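Local coordinates for small ribosomal subunit biogenesis GTPase RsgA (Thermotoga maritima, PDB 1U0L), which probably assists late maturation of the 30S ribosomal subunit as a circularly permuted GTPase with slow GTP hydrolysis that the 30S subunit stimulates, at residues Val23-Glu28 and Val55-Asp60; Leu216-Phe219 and Gly223-Val226. All blocks are in the same frame, centred on the assembly; numbering follows the deposited sequence.

Interaction 1. Residues Val23-Glu28 and Val55-Asp60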
loop_
_atom_site.group_PDB
_atom_site.type_symbol
_atom_site.label_atom_id
_atom_site.label_comp_id
_atom_site.label_asym_id
_atom_site.label_seq_id
_atom_site.Cartn_x
_atom_site.Cartn_y
_atom_site.Cartn_z
ATOM N N VAL A 23 6.510 23.484 2.262
ATOM C CA VAL A 23 5.915 22.491 1.375
ATOM C C VAL A 23 6.381 22.637 -0.073
ATOM O O VAL A 23 6.298 23.717 -0.660
ATOM C CB VAL A 23 4.369 22.591 1.384
ATOM C CG1 VAL A 23 3.768 21.575 0.407
ATOM C CG2 VAL A 23 3.838 22.370 2.789
ATOM N N THR A 24 6.856 21.537 -0.648
ATOM C CA THR A 24 7.321 21.521 -2.031
ATOM C C THR A 24 6.189 20.941 -2.866
ATOM O O THR A 24 5.782 19.806 -2.636
ATOM C CB THR A 24 8.539 20.588 -2.207
ATOM O OG1 THR A 24 9.465 20.796 -1.132
ATOM C CG2 THR A 24 9.237 20.864 -3.535
ATOM N N VAL A 25 5.674 21.702 -3.827
ATOM C CA VAL A 25 4.598 21.185 -4.671
ATOM C C VAL A 25 5.075 21.014 -6.099
ATOM O O VAL A 25 6.050 21.624 -6.515
ATOM C CB VAL A 25 3.340 22.117 -4.689
ATOM C CG1 VAL A 25 3.338 23.026 -3.469
ATOM C CG2 VAL A 25 3.286 22.919 -5.979
ATOM N N GLU A 26 4.378 20.176 -6.847
ATOM C CA GLU A 26 4.710 19.945 -8.242
ATOM C C GLU A 26 3.505 20.394 -9.043
ATOM O O GLU A 26 2.371 20.116 -8.663
ATOM C CB GLU A 26 4.972 18.469 -8.487
ATOM C CG GLU A 26 5.261 18.145 -9.930
ATOM C CD GLU A 26 5.671 16.702 -10.119
ATOM O OE1 GLU A 26 6.507 16.225 -9.321
ATOM O OE2 GLU A 26 5.168 16.057 -11.065
ATOM N N ASP A 27 3.746 21.087 -10.150
ATOM C CA ASP A 27 2.653 21.592 -10.979
ATOM C C ASP A 27 1.939 20.488 -11.766
ATOM O O ASP A 27 2.544 19.787 -12.573
ATOM C CB ASP A 27 3.187 22.671 -11.929
ATOM C CG ASP A 27 2.090 23.369 -12.698
ATOM O OD1 ASP A 27 1.248 24.031 -12.061
ATOM O OD2 ASP A 27 2.073 23.256 -13.944
ATOM N N GLU A 28 0.643 20.347 -11.514
ATOM C CA GLU A 28 -0.179 19.338 -12.171
ATOM C C GLU A 28 -0.146 19.450 -13.691
ATOM O O GLU A 28 -0.154 18.438 -14.391
ATOM C CB GLU A 28 -1.625 19.449 -11.683
ATOM C CG GLU A 28 -2.601 18.506 -12.367
ATOM C CD GLU A 28 -4.019 18.663 -11.844
ATOM O OE1 GLU A 28 -4.254 18.371 -10.650
ATOM O OE2 GLU A 28 -4.897 19.084 -12.628
ATOM N N VAL A 55 -3.099 20.102 -4.181
ATOM C CA VAL A 55 -3.340 21.487 -3.767
ATOM C C VAL A 55 -3.356 22.514 -4.894
ATOM O O VAL A 55 -2.863 22.259 -5.998
ATOM C CB VAL A 55 -2.293 21.961 -2.725
ATOM C CG1 VAL A 55 -2.406 21.117 -1.449
ATOM C CG2 VAL A 55 -0.893 21.894 -3.318
ATOM N N GLU A 56 -3.946 23.672 -4.603
ATOM C CA GLU A 56 -4.010 24.781 -5.550
ATOM C C GLU A 56 -3.303 25.955 -4.882
ATOM O O GLU A 56 -3.611 26.305 -3.740
ATOM C CB GLU A 56 -5.463 25.113 -5.897
ATOM C CG GLU A 56 -6.429 25.091 -4.732
ATOM C CD GLU A 56 -7.862 25.305 -5.185
ATOM O OE1 GLU A 56 -8.138 26.348 -5.819
ATOM O OE2 GLU A 56 -8.712 24.433 -4.912
ATOM N N TYR A 57 -2.344 26.542 -5.593
ATOM C CA TYR A 57 -1.536 27.633 -5.057
ATOM C C TYR A 57 -1.382 28.831 -6.003
ATOM O O TYR A 57 -1.837 28.794 -7.148
ATOM C CB TYR A 57 -0.146 27.085 -4.733
ATOM C CG TYR A 57 0.622 26.649 -5.968
ATOM C CD1 TYR A 57 1.744 27.354 -6.401
ATOM C CD2 TYR A 57 0.209 25.547 -6.717
ATOM C CE1 TYR A 57 2.435 26.977 -7.548
ATOM C CE2 TYR A 57 0.890 25.162 -7.867
ATOM C CZ TYR A 57 2.005 25.880 -8.280
ATOM O OH TYR A 57 2.683 25.501 -9.424
ATOM N N THR A 58 -0.726 29.884 -5.510
ATOM C CA THR A 58 -0.473 31.099 -6.288
ATOM C C THR A 58 0.994 31.100 -6.718
ATOM O O THR A 58 1.895 31.120 -5.882
ATOM C CB THR A 58 -0.742 32.369 -5.465
ATOM O OG1 THR A 58 -2.117 32.395 -5.058
ATOM C CG2 THR A 58 -0.430 33.610 -6.291
ATOM N N PRO A 59 1.246 31.086 -8.032
ATOM C CA PRO A 59 2.595 31.073 -8.607
ATOM C C PRO A 59 3.385 32.377 -8.610
ATOM O O PRO A 59 3.771 32.847 -9.680
ATOM C CB PRO A 59 2.361 30.575 -10.037
ATOM C CG PRO A 59 1.005 29.904 -9.981
ATOM C CD PRO A 59 0.244 30.813 -9.074
ATOM N N ASP A 60 3.638 32.972 -7.446
ATOM C CA ASP A 60 4.420 34.207 -7.430
ATOM C C ASP A 60 5.865 33.842 -7.776
ATOM O O ASP A 60 6.763 33.941 -6.936
ATOM C CB ASP A 60 4.353 34.899 -6.059
ATOM C CG ASP A 60 4.932 34.057 -4.937
ATOM O OD1 ASP A 60 4.296 33.054 -4.558
ATOM O OD2 ASP A 60 6.024 34.398 -4.433
#
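The phenol ring of Tyr57 takes Val25 on one face and reaches Asp27 with its hydroxyl. Val25 CG2 sits over that face, 4.0 Å from the ring centroid and 21° off the ring normal, which meets the criterion for a CH-pi contact. The methyl is displaced toward the rim: its nearest ring atom is CE2 of Tyr57, at 3.8 Å, with CZ of the same ring next. Asp27 approaches differently. Its OD1 lies oblique to the ring and receives a weak hydrogen bond from Tyr57 OH at 3.3 Å, with carboxylate and ring standing nearly upright to each other (79° between planes). Asp27 has its CG trans to the backbone N, and this directs the carboxylate to the phenol although the CB itself is not aimed at strand 54-58. The stronger partner of the same OD1 is Arg11, through a salt bridge; the positive charge probably keeps Asp27 ionised, and the tyrosine adds a second, weaker hold. The other branch of Val25 completes the contact, CG1 lying 4.4 Å from CG2 of Val55. Val25 thus divides its methyls between an aromatic and an aliphatic neighbour. Cys36 and Ile34 of strand 33-38 flank this cluster, as do Ile67 and Val70 beside Val55. No backbone hydrogen bond joins the two segments. Their strand axes pass 8.9 Å apart at 96°, a separation and angle expected for strands packed through their side chains. In the strand order, 11-19 lies between them on one route round the sheet, with 33-38 and 65-70 on the other. Buried side chains meeting across a five-stranded sheet of order 1-2-3-5-4, whose first and last strands pair, are the interior packing of an OB-fold barrel, here the RsgA N-terminal domain.

Interaction 2. Residues Leu216-Phe219 and Gly223-Val226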
loop_
_atom_site.group_PDB
_atom_site.type_symbol
_atom_site.label_atom_id
_atom_site.label_comp_id
_atom_site.label_asym_id
_atom_site.label_seq_id
_atom_site.Cartn_x
_atom_site.Cartn_y
_atom_site.Cartn_z
ATOM N N LEU A 216 7.518 11.859 -2.712
ATOM C CA LEU A 216 6.953 11.128 -3.823
ATOM C C LEU A 216 8.012 11.140 -4.899
ATOM O O LEU A 216 8.581 12.181 -5.197
ATOM C CB LEU A 216 5.656 11.783 -4.306
ATOM C CG LEU A 216 4.510 11.818 -3.290
ATOM C CD1 LEU A 216 3.268 12.348 -3.959
ATOM C CD2 LEU A 216 4.240 10.416 -2.754
ATOM N N LEU A 217 8.313 9.973 -5.444
ATOM C CA LEU A 217 9.304 9.886 -6.491
ATOM C C LEU A 217 8.539 9.720 -7.787
ATOM O O LEU A 217 7.670 8.847 -7.889
ATOM C CB LEU A 217 10.218 8.691 -6.253
ATOM C CG LEU A 217 11.017 8.793 -4.957
ATOM C CD1 LEU A 217 11.687 7.465 -4.658
ATOM C CD2 LEU A 217 12.036 9.917 -5.078
ATOM N N LYS A 218 8.844 10.559 -8.774
ATOM C CA LYS A 218 8.142 10.476 -10.039
ATOM C C LYS A 218 8.753 9.392 -10.910
ATOM O O LYS A 218 9.974 9.277 -11.010
ATOM C CB LYS A 218 8.198 11.817 -10.768
ATOM C CG LYS A 218 7.259 11.904 -11.964
ATOM C CD LYS A 218 7.485 13.151 -12.808
ATOM C CE LYS A 218 7.270 14.437 -12.019
ATOM N NZ LYS A 218 8.313 14.664 -10.972
ATOM N N PHE A 219 7.899 8.593 -11.535
ATOM C CA PHE A 219 8.369 7.533 -12.411
ATOM C C PHE A 219 8.590 8.057 -13.817
ATOM O O PHE A 219 7.880 8.950 -14.286
ATOM C CB PHE A 219 7.358 6.384 -12.477
ATOM C CG PHE A 219 7.481 5.400 -11.353
ATOM C CD1 PHE A 219 6.366 5.046 -10.597
ATOM C CD2 PHE A 219 8.707 4.819 -11.054
ATOM C CE1 PHE A 219 6.468 4.129 -9.559
ATOM C CE2 PHE A 219 8.822 3.901 -10.017
ATOM C CZ PHE A 219 7.702 3.557 -9.269
ATOM N N GLY A 223 3.589 8.712 -12.882
ATOM C CA GLY A 223 3.059 8.052 -11.707
ATOM C C GLY A 223 4.077 8.297 -10.618
ATOM O O GLY A 223 5.171 8.791 -10.901
ATOM N N TYR A 224 3.732 7.973 -9.380
ATOM C CA TYR A 224 4.665 8.170 -8.289
ATOM C C TYR A 224 4.700 6.990 -7.355
ATOM O O TYR A 224 3.743 6.211 -7.276
ATOM C CB TYR A 224 4.291 9.368 -7.435
ATOM C CG TYR A 224 4.089 10.667 -8.151
ATOM C CD1 TYR A 224 2.880 10.957 -8.790
ATOM C CD2 TYR A 224 5.060 11.667 -8.087
ATOM C CE1 TYR A 224 2.637 12.215 -9.331
ATOM C CE2 TYR A 224 4.826 12.929 -8.626
ATOM C CZ TYR A 224 3.613 13.197 -9.239
ATOM O OH TYR A 224 3.363 14.461 -9.704
ATOM N N VAL A 225 5.815 6.879 -6.640
ATOM C CA VAL A 225 5.989 5.853 -5.625
ATOM C C VAL A 225 6.580 6.554 -4.411
ATOM O O VAL A 225 7.431 7.437 -4.538
ATOM C CB VAL A 225 6.912 4.695 -6.064
ATOM C CG1 VAL A 225 8.356 5.182 -6.248
ATOM C CG2 VAL A 225 6.811 3.566 -5.021
ATOM N N VAL A 226 6.111 6.161 -3.235
ATOM C CA VAL A 226 6.554 6.787 -2.003
ATOM C C VAL A 226 7.997 6.546 -1.595
ATOM O O VAL A 226 8.604 5.526 -1.890
ATOM C CB VAL A 226 5.623 6.409 -0.827
ATOM C CG1 VAL A 226 5.777 7.411 0.305
ATOM C CG2 VAL A 226 4.171 6.388 -1.297
#
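Phe219 lays the far end of its ring against Val225: CZ of Phe219 is 3.5 Å from CB of Val225 and equally near its CG1. The ring gets there because its CG is trans to the carbonyl carbon, chi1 -84°, while Val225 places CG1 between its backbone N and carbonyl carbon, turning that methyl to the ring. Leu186 and Ile189 of helix 182-189 also pack on Phe219. Truncation to an alanine here would probably open a gap between Val225 and that helix. Leu217 shares the Val225 face, its CB meeting CG1 of Val225 at 4.0 Å. On the reverse face Tyr224 leans across the neighbouring strand. Its CD2 rests obliquely 3.8 Å from CB of Leu216 and as close to CA of Lys218, so the ring bridges the two residues. Beyond it, CD2 of Leu216 meets CG2 of Val226 at 4.3 Å. The backbone evidence fixes the register: Leu217 and Val225 form an antiparallel hydrogen-bonded pair, N to O in both directions, and Phe219 N gives a nearly straight bond (170°) to Gly223 O at 2.8 Å. Leu216-Val226 and Lys218-Tyr224 are the non-hydrogen-bonded pairs. Strand 224-226 runs parallel to strand 171-175, which leads into the P-loop; such a beta hairpin, with an antiparallel edge strand, is characteristic of Ras-like P-loop GTPase domains.

How the interactions relate
Both segments of interaction 1 precede those of interaction 2 in the sequence, and the two centres lie about 17 Å apart. They belong to different domains: 23-28 and 55-60 to the OB barrel, 216-219 and 223-226 to the border of the six-stranded GTPase sheet. Glu26 joins them directly. Its CB points away from strand 54-58, and its carboxylate is shared, OE1 forming a salt bridge with Lys218 NZ at 2.9 Å and OE2 a probable hydrogen bond with Tyr224 OH at 2.8 Å. Leu216 also has a backbone hydrogen bond with Val16 of strand 11-19, consistent with a domain interface that abuts the barrel on the hairpin.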